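Local coordinates for protein beta-alanyl-CoA:ammonia lyase 2 (Clostridium propionicum, PDB 4MTU) that probably acts as an ammonia lyase on beta-alanyl-CoA, has the hot dog fold, and binds a zinc ion, at residues K4-H9 against M41-G46; H8-S13 against G26-N31; G34-E39 against C85-W90. One frame throughout, in Å; residues are numbered along the deposited sequence. Where two conformers were deposited one is given.

Contact 1 (K4-H9 against M41-G46). With ZN (zinc ion), chain B.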
ATOM      1  N   LYS A   4      17.294   5.875 -26.475  1.00 17.80           N
ATOM      2  CA  LYS A   4      17.642   4.567 -25.903  1.00 18.11           C
ATOM      3  C   LYS A   4      16.363   3.902 -25.407  1.00 15.41           C
ATOM      4  O   LYS A   4      15.394   4.536 -25.061  1.00 15.32           O
ATOM      5  CB  LYS A   4      18.623   4.750 -24.715  1.00 19.68           C
ATOM      6  CG  LYS A   4      18.113   5.267 -23.394  1.00 20.12           C
ATOM      7  CD  LYS A   4      19.177   5.561 -22.343  1.00 21.40           C
ATOM      8  CE  LYS A   4      18.692   6.160 -21.038  1.00 21.32           C
ATOM      9  NZ  LYS A   4      19.799   6.601 -20.086  1.00 26.28           N
ATOM     10  N   LYS A   5      16.435   2.583 -25.290  1.00 14.64           N
ATOM     11  CA  LYS A   5      15.423   1.784 -24.629  1.00 14.85           C
ATOM     12  C   LYS A   5      15.545   2.010 -23.131  1.00 15.29           C
ATOM     13  O   LYS A   5      16.639   1.938 -22.592  1.00 19.47           O
ATOM     14  CB  LYS A   5      15.602   0.330 -25.046  1.00 18.23           C
ATOM     15  CG  LYS A   5      14.580  -0.657 -24.547  1.00 24.60           C
ATOM     16  CD  LYS A   5      14.813  -2.071 -25.141  1.00 27.93           C
ATOM     17  CE  LYS A   5      14.685  -2.174 -26.647  1.00 31.35           C
ATOM     18  NZ  LYS A   5      14.671  -3.566 -27.262  1.00 34.86           N
ATOM     19  N   VAL A   6      14.452   2.215 -22.436  1.00 13.01           N
ATOM     20  CA  VAL A   6      14.399   2.302 -20.989  1.00 12.99           C
ATOM     21  C   VAL A   6      13.960   0.918 -20.474  1.00 12.14           C
ATOM     22  O   VAL A   6      13.045   0.296 -20.976  1.00 13.00           O
ATOM     23  CB  VAL A   6      13.444   3.370 -20.537  1.00 13.22           C
ATOM     24  CG1 VAL A   6      13.092   3.263 -19.070  1.00 14.74           C
ATOM     25  CG2 VAL A   6      14.072   4.750 -20.847  1.00 16.76           C
ATOM     26  N   VAL A   7      14.670   0.467 -19.433  1.00 12.36           N
ATOM     27  CA  VAL A   7      14.424  -0.844 -18.817  1.00 12.28           C
ATOM     28  C   VAL A   7      14.194  -0.663 -17.325  1.00 12.15           C
ATOM     29  O   VAL A   7      15.077  -0.222 -16.609  1.00 15.24           O
ATOM     30  CB  VAL A   7      15.594  -1.779 -19.055  1.00 15.04           C
ATOM     31  CG1 VAL A   7      15.439  -3.119 -18.333  1.00 17.26           C
ATOM     32  CG2 VAL A   7      15.831  -2.020 -20.543  1.00 18.49           C
ATOM     33  N   HIS A   8      12.975  -0.912 -16.869  1.00 10.74           N
ATOM     34  CA  HIS A   8      12.699  -1.042 -15.456  1.00 10.52           C
ATOM     35  C   HIS A   8      12.865  -2.521 -15.071  1.00 10.30           C
ATOM     36  O   HIS A   8      12.650  -3.406 -15.900  1.00 11.47           O
ATOM     37  CB  HIS A   8      11.309  -0.506 -15.115  1.00 10.77           C
ATOM     38  CG  HIS A   8      11.182   0.968 -15.189  1.00 10.58           C
ATOM     39  ND1 HIS A   8      10.132   1.651 -14.607  1.00 11.29           N
ATOM     40  CD2 HIS A   8      11.993   1.867 -15.822  1.00 11.55           C
ATOM     41  CE1 HIS A   8      10.334   2.926 -14.850  1.00 11.51           C
ATOM     42  NE2 HIS A   8      11.435   3.119 -15.599  1.00 11.89           N
ATOM     43  N   HIS A   9      13.203  -2.753 -13.820  0.74  9.99           N
ATOM     44  CA  HIS A   9      13.477  -4.093 -13.343  0.74 10.67           C
ATOM     45  C   HIS A   9      13.204  -4.089 -11.869  0.74 10.42           C
ATOM     46  O   HIS A   9      13.754  -3.264 -11.136  0.74  9.90           O
ATOM     47  CB  HIS A   9      14.924  -4.452 -13.734  0.74 11.41           C
ATOM     48  CG  HIS A   9      15.433  -5.801 -13.283  0.74 11.42           C
ATOM     49  ND1 HIS A   9      16.049  -6.675 -14.128  0.74 12.71           N
ATOM     50  CD2 HIS A   9      15.444  -6.418 -12.105  0.74 12.64           C
ATOM     51  CE1 HIS A   9      16.421  -7.793 -13.412  0.74 13.31           C
ATOM     52  NE2 HIS A   9      16.053  -7.627 -12.149  0.74 12.72           N
ATOM     53  N   MET A  41       9.543  10.300 -21.602  1.00 10.93           N
ATOM     54  CA  MET A  41       9.096  11.656 -21.855  1.00 11.27           C
ATOM     55  C   MET A  41      10.002  12.669 -21.157  1.00 11.00           C
ATOM     56  O   MET A  41      10.289  13.763 -21.722  1.00 11.95           O
ATOM     57  CB  MET A  41       7.624  11.811 -21.446  1.00 11.63           C
ATOM     58  CG  MET A  41       6.678  11.009 -22.302  1.00 12.62           C
ATOM     59  SD  MET A  41       6.745  11.373 -24.075  1.00 13.47           S
ATOM     60  CE  MET A  41       7.805  10.072 -24.682  1.00 14.26           C
ATOM     61  N   VAL A  42      10.448  12.363 -19.966  1.00 11.00           N
ATOM     62  CA  VAL A  42      11.427  13.208 -19.299  1.00 10.84           C
ATOM     63  C   VAL A  42      12.649  13.384 -20.194  1.00 10.92           C
ATOM     64  O   VAL A  42      13.180  14.490 -20.371  1.00 11.74           O
ATOM     65  CB  VAL A  42      11.812  12.613 -17.907  1.00 11.58           C
ATOM     66  CG1 VAL A  42      12.988  13.401 -17.308  1.00 12.21           C
ATOM     67  CG2 VAL A  42      10.589  12.619 -16.984  1.00 12.54           C
ATOM     68  N   TYR A  43      13.126  12.273 -20.738  1.00 11.23           N
ATOM     69  CA  TYR A  43      14.329  12.328 -21.566  1.00 11.71           C
ATOM     70  C   TYR A  43      14.152  13.035 -22.913  1.00 12.24           C
ATOM     71  O   TYR A  43      15.048  13.721 -23.372  1.00 12.93           O
ATOM     72  CB  TYR A  43      14.888  10.919 -21.791  1.00 12.16           C
ATOM     73  CG  TYR A  43      15.352  10.221 -20.546  1.00 12.14           C
ATOM     74  CD1 TYR A  43      15.736  10.891 -19.390  1.00 13.49           C
ATOM     75  CD2 TYR A  43      15.413   8.824 -20.500  1.00 12.42           C
ATOM     76  CE1 TYR A  43      16.143  10.240 -18.256  1.00 13.33           C
ATOM     77  CE2 TYR A  43      15.827   8.183 -19.364  1.00 12.89           C
ATOM     78  CZ  TYR A  43      16.198   8.860 -18.239  1.00 13.16           C
ATOM     79  OH  TYR A  43      16.576   8.214 -17.087  1.00 14.97           O
ATOM     80  N   VAL A  44      12.994  12.855 -23.541  1.00 11.44           N
ATOM     81  CA  VAL A  44      12.816  13.414 -24.891  1.00 12.07           C
ATOM     82  C   VAL A  44      12.448  14.888 -24.852  1.00 11.78           C
ATOM     83  O   VAL A  44      12.789  15.632 -25.785  1.00 13.16           O
ATOM     84  CB  VAL A  44      11.799  12.584 -25.725  1.00 12.93           C
ATOM     85  CG1 VAL A  44      10.387  12.862 -25.352  1.00 13.43           C
ATOM     86  CG2 VAL A  44      12.098  12.822 -27.207  1.00 14.82           C
ATOM     87  N   ASP A  45      11.730  15.343 -23.820  1.00 11.90           N
ATOM     88  CA  ASP A  45      11.227  16.730 -23.808  1.00 11.52           C
ATOM     89  C   ASP A  45      11.086  17.327 -22.417  1.00 11.56           C
ATOM     90  O   ASP A  45      10.503  18.423 -22.303  1.00 12.19           O
ATOM     91  CB  ASP A  45      10.012  16.914 -24.674  1.00 12.22           C
ATOM     92  CG  ASP A  45      10.269  17.354 -26.089  1.00 12.70           C
ATOM     93  OD1 ASP A  45       9.728  16.790 -27.054  1.00 14.68           O
ATOM     94  OD2 ASP A  45      11.098  18.302 -26.289  1.00 13.90           O
ATOM     95  N   GLY A  46      11.614  16.716 -21.376  1.00 11.36           N
ATOM     96  CA  GLY A  46      11.743  17.402 -20.115  1.00 11.55           C
ATOM     97  C   GLY A  46      10.458  17.656 -19.345  1.00 10.99           C
ATOM     98  O   GLY A  46      10.404  18.613 -18.549  1.00 11.52           O
TER
HETATM   99 ZN    ZN B 201      10.999  18.172 -28.424  1.00 14.86          ZN
HETATM  100  O   HOH W   1      19.355   7.828 -17.370  1.00 37.35           O
HETATM  101  O   HOH W   2      12.479  16.597 -28.382  1.00 16.13           O
HETATM  102  O   HOH W   3      12.625  19.338 -29.055  1.00 16.87           O
HETATM  103  O   HOH W   4       9.878  19.958 -28.422  1.00 17.22           O
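OH of Tyr-43 and NZ of Lys-4 meet through a single water, which donates to OH of Tyr-43 at 2.8 Å and accepts from NZ of Lys-4 at 3.0 Å. Each end has a further partner of its own: Glu-39, one turn earlier on the same helix, hydrogen-bonds to the phenol, and Glu-134 forms a salt bridge with the ammonium. On the way to the water the lysine chain passes the ring, its CE lying 3.9 Å from CE2 of Tyr-43. CG of Lys-4 sits between the backbone N and the carbonyl carbon (chi1 75°), and from there the chain runs out straight, which carries the ammonium past the ring. Val-6 lies at the ring edge, with CG2 at 4.1 Å from CE2 of Tyr-43. The contact joins the N-terminal strand to the C-terminal part of the long helix of the hot dog fold, beside a zinc site. Two residues beyond the tyrosine, Asp-45 chelates the zinc ion through both carboxylate oxygens, OD1 at 2.3 Å and OD2 at 2.1 Å from the metal. NE2 of His-142 and three waters complete six ligands, and Tyr-83 hydrogen-bonds to OD1 of Asp-45 from the second shell. One of these waters donates to the carbonyl O of Val-44 at 2.8 Å, tying the helix backbone to the zinc shell. Strand and helix bury only about 100 Å² directly between them. The salt bridge to Glu-134 is consistent with a charged ammonium on Lys-4, which the tyrosine hydroxyl meets only by way of water.

Contact 2 (H8-S13 against G26-N31)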
ATOM      1  N   HIS A   8      12.975  -0.912 -16.869  1.00 10.74           N
ATOM      2  CA  HIS A   8      12.699  -1.042 -15.456  1.00 10.52           C
ATOM      3  C   HIS A   8      12.865  -2.521 -15.071  1.00 10.30           C
ATOM      4  O   HIS A   8      12.650  -3.406 -15.900  1.00 11.47           O
ATOM      5  CB  HIS A   8      11.309  -0.506 -15.115  1.00 10.77           C
ATOM      6  CG  HIS A   8      11.182   0.968 -15.189  1.00 10.58           C
ATOM      7  ND1 HIS A   8      10.132   1.651 -14.607  1.00 11.29           N
ATOM      8  CD2 HIS A   8      11.993   1.867 -15.822  1.00 11.55           C
ATOM      9  CE1 HIS A   8      10.334   2.926 -14.850  1.00 11.51           C
ATOM     10  NE2 HIS A   8      11.435   3.119 -15.599  1.00 11.89           N
ATOM     11  N   HIS A   9      13.203  -2.753 -13.820  0.74  9.99           N
ATOM     12  CA  HIS A   9      13.477  -4.093 -13.343  0.74 10.67           C
ATOM     13  C   HIS A   9      13.204  -4.089 -11.869  0.74 10.42           C
ATOM     14  O   HIS A   9      13.754  -3.264 -11.136  0.74  9.90           O
ATOM     15  CB  HIS A   9      14.924  -4.452 -13.734  0.74 11.41           C
ATOM     16  CG  HIS A   9      15.433  -5.801 -13.283  0.74 11.42           C
ATOM     17  ND1 HIS A   9      16.049  -6.675 -14.128  0.74 12.71           N
ATOM     18  CD2 HIS A   9      15.444  -6.418 -12.105  0.74 12.64           C
ATOM     19  CE1 HIS A   9      16.421  -7.793 -13.412  0.74 13.31           C
ATOM     20  NE2 HIS A   9      16.053  -7.627 -12.149  0.74 12.72           N
ATOM     21  N   LEU A  10      12.448  -5.110 -11.401  1.00 10.61           N
ATOM     22  CA  LEU A  10      12.093  -5.179  -9.993  1.00 10.44           C
ATOM     23  C   LEU A  10      11.520  -6.593  -9.711  1.00 10.07           C
ATOM     24  O   LEU A  10      11.440  -7.410 -10.602  1.00 11.14           O
ATOM     25  CB  LEU A  10      11.206  -3.993  -9.595  0.55 10.55           C
ATOM     26  CG  LEU A  10      10.016  -3.755 -10.529  0.55 11.40           C
ATOM     27  CD1 LEU A  10       8.956  -4.820 -10.457  0.55 10.16           C
ATOM     28  CD2 LEU A  10       9.342  -2.419 -10.092  0.55 15.51           C
ATOM     29  N   MET A  11      11.137  -6.794  -8.461  1.00 10.54           N
ATOM     30  CA  MET A  11      10.555  -8.062  -7.998  1.00 10.05           C
ATOM     31  C   MET A  11       9.081  -7.890  -7.720  1.00  9.65           C
ATOM     32  O   MET A  11       8.665  -6.861  -7.170  1.00 11.16           O
ATOM     33  CB  MET A  11      11.271  -8.509  -6.699  1.00 10.54           C
ATOM     34  CG  MET A  11      10.956  -9.930  -6.303  1.00 10.87           C
ATOM     35  SD  MET A  11      11.679 -10.360  -4.684  1.00 11.64           S
ATOM     36  CE  MET A  11      10.414  -9.753  -3.607  1.00 13.49           C
ATOM     37  N   MET A  12       8.282  -8.921  -8.038  1.00  9.79           N
ATOM     38  CA  MET A  12       6.941  -9.049  -7.513  1.00  9.86           C
ATOM     39  C   MET A  12       6.986  -9.587  -6.088  1.00  9.64           C
ATOM     40  O   MET A  12       7.447 -10.720  -5.888  1.00 10.91           O
ATOM     41  CB  MET A  12       6.118 -10.007  -8.381  1.00 10.52           C
ATOM     42  CG  MET A  12       5.942  -9.586  -9.847  1.00 10.86           C
ATOM     43  SD  MET A  12       4.974  -8.102 -10.104  1.00 11.45           S
ATOM     44  CE  MET A  12       6.227  -6.799 -10.164  1.00 12.66           C
ATOM     45  N   SER A  13       6.614  -8.772  -5.139  1.00 10.04           N
ATOM     46  CA  SER A  13       6.550  -9.239  -3.772  1.00 10.34           C
ATOM     47  C   SER A  13       5.162  -9.731  -3.453  1.00  9.96           C
ATOM     48  O   SER A  13       4.237  -9.658  -4.276  1.00 10.41           O
ATOM     49  CB  SER A  13       6.969  -8.153  -2.762  1.00 11.25           C
ATOM     50  OG  SER A  13       5.920  -7.255  -2.602  1.00 12.13           O
ATOM     51  N   GLY A  26      -2.758  -8.262 -14.425  1.00 11.44           N
ATOM     52  CA  GLY A  26      -2.140  -7.675 -15.590  1.00 12.54           C
ATOM     53  C   GLY A  26      -1.960  -6.148 -15.479  1.00 11.67           C
ATOM     54  O   GLY A  26      -1.006  -5.583 -16.016  1.00 12.21           O
ATOM     55  N   ALA A  27      -2.852  -5.493 -14.750  1.00 11.62           N
ATOM     56  CA  ALA A  27      -2.722  -4.066 -14.555  1.00 11.74           C
ATOM     57  C   ALA A  27      -1.415  -3.679 -13.870  1.00 10.90           C
ATOM     58  O   ALA A  27      -0.968  -2.546 -14.027  1.00 11.91           O
ATOM     59  CB  ALA A  27      -3.904  -3.483 -13.803  1.00 12.91           C
ATOM     60  N   ARG A  28      -0.777  -4.596 -13.127  1.00 10.50           N
ATOM     61  CA  ARG A  28       0.520  -4.261 -12.534  1.00 10.34           C
ATOM     62  C   ARG A  28       1.549  -3.948 -13.612  1.00 10.19           C
ATOM     63  O   ARG A  28       2.428  -3.098 -13.427  1.00 10.79           O
ATOM     64  CB  ARG A  28       0.988  -5.436 -11.656  1.00 10.80           C
ATOM     65  CG  ARG A  28       2.371  -5.267 -11.044  1.00 11.16           C
ATOM     66  CD  ARG A  28       2.419  -4.178 -10.037  1.00 11.57           C
ATOM     67  NE  ARG A  28       3.762  -3.958  -9.479  1.00 12.13           N
ATOM     68  CZ  ARG A  28       4.670  -3.221 -10.051  1.00 11.74           C
ATOM     69  NH1 ARG A  28       4.442  -2.611 -11.210  1.00 12.71           N
ATOM     70  NH2 ARG A  28       5.843  -3.043  -9.464  1.00 13.62           N
ATOM     71  N   ILE A  29       1.471  -4.675 -14.747  1.00 10.54           N
ATOM     72  CA  ILE A  29       2.378  -4.397 -15.852  1.00 10.55           C
ATOM     73  C   ILE A  29       2.088  -3.011 -16.444  1.00 10.35           C
ATOM     74  O   ILE A  29       3.004  -2.246 -16.752  1.00 10.68           O
ATOM     75  CB  ILE A  29       2.212  -5.484 -16.959  1.00 10.47           C
ATOM     76  CG1 ILE A  29       2.638  -6.855 -16.427  1.00 11.37           C
ATOM     77  CG2 ILE A  29       2.973  -5.067 -18.187  1.00 12.13           C
ATOM     78  CD1 ILE A  29       2.311  -8.011 -17.378  1.00 12.71           C
ATOM     79  N   VAL A  30       0.792  -2.683 -16.608  1.00 10.73           N
ATOM     80  CA  VAL A  30       0.400  -1.394 -17.151  1.00 11.04           C
ATOM     81  C   VAL A  30       0.852  -0.266 -16.217  1.00 10.70           C
ATOM     82  O   VAL A  30       1.330   0.757 -16.723  1.00 11.52           O
ATOM     83  CB  VAL A  30      -1.106  -1.378 -17.416  1.00 11.50           C
ATOM     84  CG1 VAL A  30      -1.525  -0.029 -17.992  1.00 13.37           C
ATOM     85  CG2 VAL A  30      -1.514  -2.525 -18.346  1.00 13.69           C
ATOM     86  N   ASN A  31       0.802  -0.463 -14.933  1.00 11.26           N
ATOM     87  CA  ASN A  31       1.319   0.516 -13.989  1.00 11.40           C
ATOM     88  C   ASN A  31       2.793   0.817 -14.289  1.00 10.72           C
ATOM     89  O   ASN A  31       3.242   1.948 -14.356  1.00 11.24           O
ATOM     90  CB  ASN A  31       1.080  -0.019 -12.581  0.63 12.26           C
ATOM     91  CG  ASN A  31       1.579   0.955 -11.552  0.63 17.39           C
ATOM     92  OD1 ASN A  31       1.621   2.119 -11.801  0.63 21.59           O
ATOM     93  ND2 ASN A  31       2.018   0.512 -10.408  0.63 44.79           N
TER
HETATM   94  O   HOH W   5       6.869  -4.605  -7.155  1.00 14.38           O
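Met-12 lies over one face of the Arg-28 guanidinium, whereas Leu-10 meets that flat group at its edge. The methyl CE of Met-12 stands 3.5 Å above the guanidinium plane, displaced toward the rim, and is 3.8 Å from NE of Arg-28. Bends at both chi2 and chi3 fold the methionine chain back so that its methyl turns to the arginine, and SD comes 4.0 Å from CG of Arg-28. Leu-10 has two conformers; in the one given, CD2 is 3.6 Å from NH2 of Arg-28, an approach that is less certain for that reason. The arginine comes the other way: its CG is anti to the backbone N (chi1 176°), and a turn at chi2 (67°) brings the guanidinium under the Met-12 methyl and beside Leu-10. In the hot dog fold a long helix is wrapped by an antiparallel sheet, and here the beginning of helix 27-45 is joined to the N-terminal strand, outermost in this chain, and to the residues just after it. A water in the guanidinium plane accepts from NH2 of Arg-28 at 3.0 Å and donates to the carbonyl O of Met-11 at 2.9 Å, so the group is also anchored to the strand backbone. NE of Arg-28 makes a salt bridge with Asp-16, and NH1 of Arg-28 bonds to Gln-32 on the next helical turn.

Contact 3 (G34-E39 against C85-W90)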
ATOM      1  N   GLY A  34       3.436   2.719 -17.473  1.00 10.74           N
ATOM      2  CA  GLY A  34       3.200   4.137 -17.305  1.00 10.59           C
ATOM      3  C   GLY A  34       4.464   4.853 -16.816  1.00 10.72           C
ATOM      4  O   GLY A  34       4.791   5.952 -17.289  1.00 11.66           O
ATOM      5  N   ASP A  35       5.170   4.235 -15.867  1.00 10.38           N
ATOM      6  CA  ASP A  35       6.399   4.835 -15.328  1.00 10.52           C
ATOM      7  C   ASP A  35       7.550   4.793 -16.336  1.00 10.03           C
ATOM      8  O   ASP A  35       8.356   5.714 -16.406  1.00 10.58           O
ATOM      9  CB  ASP A  35       6.784   4.179 -14.033  1.00 11.40           C
ATOM     10  CG  ASP A  35       5.858   4.400 -12.869  1.00 13.41           C
ATOM     11  OD1 ASP A  35       4.885   5.215 -13.023  1.00 14.89           O
ATOM     12  OD2 ASP A  35       6.131   3.775 -11.804  1.00 15.41           O
ATOM     13  N   VAL A  36       7.627   3.718 -17.150  1.00 10.12           N
ATOM     14  CA  VAL A  36       8.602   3.653 -18.234  1.00 10.37           C
ATOM     15  C   VAL A  36       8.346   4.783 -19.233  1.00 10.36           C
ATOM     16  O   VAL A  36       9.255   5.486 -19.672  1.00 11.20           O
ATOM     17  CB  VAL A  36       8.549   2.263 -18.939  1.00 10.96           C
ATOM     18  CG1 VAL A  36       9.428   2.247 -20.166  1.00 12.39           C
ATOM     19  CG2 VAL A  36       8.992   1.168 -17.974  1.00 11.51           C
ATOM     20  N   GLY A  37       7.078   4.929 -19.626  1.00 10.65           N
ATOM     21  CA  GLY A  37       6.700   6.002 -20.544  1.00 10.93           C
ATOM     22  C   GLY A  37       7.060   7.383 -19.966  1.00 10.69           C
ATOM     23  O   GLY A  37       7.561   8.252 -20.699  1.00 11.10           O
ATOM     24  N   THR A  38       6.791   7.585 -18.687  1.00 10.53           N
ATOM     25  CA  THR A  38       7.135   8.858 -18.058  1.00 10.65           C
ATOM     26  C   THR A  38       8.630   9.112 -18.227  1.00 10.36           C
ATOM     27  O   THR A  38       9.060  10.216 -18.569  1.00 10.98           O
ATOM     28  CB  THR A  38       6.756   8.830 -16.567  1.00 11.06           C
ATOM     29  OG1 THR A  38       5.327   8.660 -16.451  1.00 12.97           O
ATOM     30  CG2 THR A  38       7.143  10.131 -15.885  1.00 11.36           C
ATOM     31  N   GLU A  39       9.468   8.095 -17.946  1.00 10.62           N
ATOM     32  CA  GLU A  39      10.914   8.279 -18.023  1.00 10.64           C
ATOM     33  C   GLU A  39      11.317   8.680 -19.448  1.00 10.72           C
ATOM     34  O   GLU A  39      12.152   9.589 -19.659  1.00 10.99           O
ATOM     35  CB  GLU A  39      11.627   6.997 -17.587  1.00 10.83           C
ATOM     36  CG  GLU A  39      13.091   7.236 -17.286  1.00 11.70           C
ATOM     37  CD  GLU A  39      13.842   6.045 -16.733  1.00 11.77           C
ATOM     38  OE1 GLU A  39      13.239   5.114 -16.209  1.00 11.93           O
ATOM     39  OE2 GLU A  39      15.110   6.090 -16.776  1.00 13.89           O
ATOM     40  N   CYS A  85       4.971   5.005 -28.357  1.00 13.92           N
ATOM     41  CA  CYS A  85       5.931   4.196 -27.683  1.00 13.51           C
ATOM     42  C   CYS A  85       5.524   2.711 -27.758  1.00 13.36           C
ATOM     43  O   CYS A  85       4.344   2.396 -27.837  1.00 15.39           O
ATOM     44  CB  CYS A  85       6.081   4.629 -26.223  1.00 14.37           C
ATOM     45  SG  CYS A  85       6.659   6.312 -26.006  1.00 16.35           S
ATOM     46  N   LYS A  86       6.522   1.852 -27.694  1.00 12.79           N
ATOM     47  CA  LYS A  86       6.325   0.389 -27.602  1.00 13.35           C
ATOM     48  C   LYS A  86       6.836  -0.081 -26.289  1.00 12.22           C
ATOM     49  O   LYS A  86       7.829   0.419 -25.762  1.00 13.00           O
ATOM     50  CB  LYS A  86       7.004  -0.333 -28.747  1.00 18.17           C
ATOM     51  CG  LYS A  86       6.376   0.053 -30.112  1.00 27.93           C
ATOM     52  CD  LYS A  86       5.860  -1.170 -30.850  1.00 55.04           C
ATOM     53  N   PHE A  87       6.155  -1.126 -25.764  1.00 11.81           N
ATOM     54  CA  PHE A  87       6.452  -1.644 -24.433  1.00 11.28           C
ATOM     55  C   PHE A  87       6.462  -3.184 -24.477  1.00 11.75           C
ATOM     56  O   PHE A  87       5.723  -3.836 -25.232  1.00 12.04           O
ATOM     57  CB  PHE A  87       5.386  -1.221 -23.436  1.00 11.79           C
ATOM     58  CG  PHE A  87       5.261   0.284 -23.298  1.00 11.81           C
ATOM     59  CD1 PHE A  87       6.105   0.980 -22.455  1.00 12.11           C
ATOM     60  CD2 PHE A  87       4.323   0.997 -24.028  1.00 13.11           C
ATOM     61  CE1 PHE A  87       6.008   2.357 -22.320  1.00 13.24           C
ATOM     62  CE2 PHE A  87       4.234   2.366 -23.897  1.00 14.54           C
ATOM     63  CZ  PHE A  87       5.079   3.042 -23.027  1.00 13.90           C
ATOM     64  N   GLU A  88       7.266  -3.765 -23.613  1.00 11.83           N
ATOM     65  CA  GLU A  88       7.348  -5.193 -23.387  1.00 11.72           C
ATOM     66  C   GLU A  88       7.510  -5.480 -21.887  1.00 11.25           C
ATOM     67  O   GLU A  88       8.008  -4.630 -21.131  1.00 11.70           O
ATOM     68  CB  GLU A  88       8.526  -5.836 -24.109  1.00 13.26           C
ATOM     69  CG  GLU A  88       8.552  -5.631 -25.589  1.00 15.23           C
ATOM     70  CD  GLU A  88       9.825  -6.120 -26.271  1.00 18.38           C
ATOM     71  OE1 GLU A  88      10.861  -6.304 -25.583  1.00 20.52           O
ATOM     72  OE2 GLU A  88       9.757  -6.311 -27.515  1.00 22.22           O
ATOM     73  N   ALA A  89       7.111  -6.677 -21.463  1.00 11.29           N
ATOM     74  CA  ALA A  89       7.328  -7.137 -20.098  1.00 11.17           C
ATOM     75  C   ALA A  89       7.897  -8.553 -20.181  1.00 11.15           C
ATOM     76  O   ALA A  89       7.369  -9.385 -20.931  1.00 12.25           O
ATOM     77  CB  ALA A  89       6.042  -7.141 -19.304  1.00 12.12           C
ATOM     78  N   TRP A  90       8.953  -8.807 -19.428  1.00 11.39           N
ATOM     79  CA  TRP A  90       9.723 -10.046 -19.468  1.00 11.56           C
ATOM     80  C   TRP A  90       9.959 -10.569 -18.054  1.00 11.15           C
ATOM     81  O   TRP A  90      10.312  -9.814 -17.158  1.00 13.38           O
ATOM     82  CB  TRP A  90      11.100  -9.785 -20.067  1.00 12.99           C
ATOM     83  CG  TRP A  90      11.080  -9.341 -21.496  1.00 13.24           C
ATOM     84  CD1 TRP A  90      11.105  -8.095 -22.000  1.00 14.40           C
ATOM     85  CD2 TRP A  90      11.035 -10.239 -22.635  1.00 14.15           C
ATOM     86  NE1 TRP A  90      11.100  -8.144 -23.410  1.00 16.07           N
ATOM     87  CE2 TRP A  90      11.050  -9.429 -23.796  1.00 15.87           C
ATOM     88  CE3 TRP A  90      11.008 -11.645 -22.765  1.00 15.79           C
ATOM     89  CZ2 TRP A  90      11.021 -10.011 -25.053  1.00 17.14           C
ATOM     90  CZ3 TRP A  90      10.979 -12.222 -24.033  1.00 16.90           C
ATOM     91  CH2 TRP A  90      10.988 -11.374 -25.168  1.00 18.10           C
TER
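Phe-87 turns the edge of its ring to the helix, and the two residues it meets are Val-36 and Gly-37. CG1 of Val-36 lies near the ring plane, 4.0 Å from CE1 of Phe-87, and the backbone N of Gly-37 comes to the same rim, 3.9 Å from CE1. CZ of Phe-87 is 4.2 Å from CA of Gly-37, so the rim lies against the glycine backbone. With its CG anti to the carbonyl carbon and beside the backbone N (chi1 -60°), the phenylalanine reaches off strand 82-95 toward the helix. Trp-33 also meets the ring, the two planes inclined at about 35°, and NE1 of the same tryptophan hydrogen-bonds to the carbonyl O of Glu-88. This is the core of the hot dog fold: helix 27-45 lies against the antiparallel sheet, and the middle strand 82-95 carries the inward-facing phenylalanine. Val-36 packs in addition on Val-6 and His-8 of strand 4-11. Within the helix, the carbonyl O of Gly-34 accepts two bonds from Thr-38, from opposite faces of its plane: N of Thr-38 at 2.9 Å and OG1 of Thr-38 at 2.9 Å. Tyr-19 of another subunit adds a weak hydrogen bond to OG1. Farther along the strand, NE1 of Trp-90 points in its ring plane at OE1 of Glu-88, 2.9 Å away with an N-H...O angle of 159°. The bond meets the carboxylate from above its plane, tying together two residues two positions apart on the strand.

In the fold
From the N terminus, strand 4-11 opens both contact 1 and contact 2, which share His-8 and His-9. Contact 2 closes first, bringing the chain back at 26-31, and contact 1 closes later, where the same helix ends at 41-46; their centres are about 17 Å apart. Contact 3 opens at 34-39, after contact 2 has closed but before contact 1 has, and closes on strand 82-95, so it follows contact 2 in series and crosses contact 1. Helix 27-45 is thus fixed at both ends to strand 4-11 and in the middle to a central strand. NE2 of His-8, in contacts 1 and 2, lies 2.8 Å from OE1 of Glu-39 in contact 3, a probable hydrogen bond.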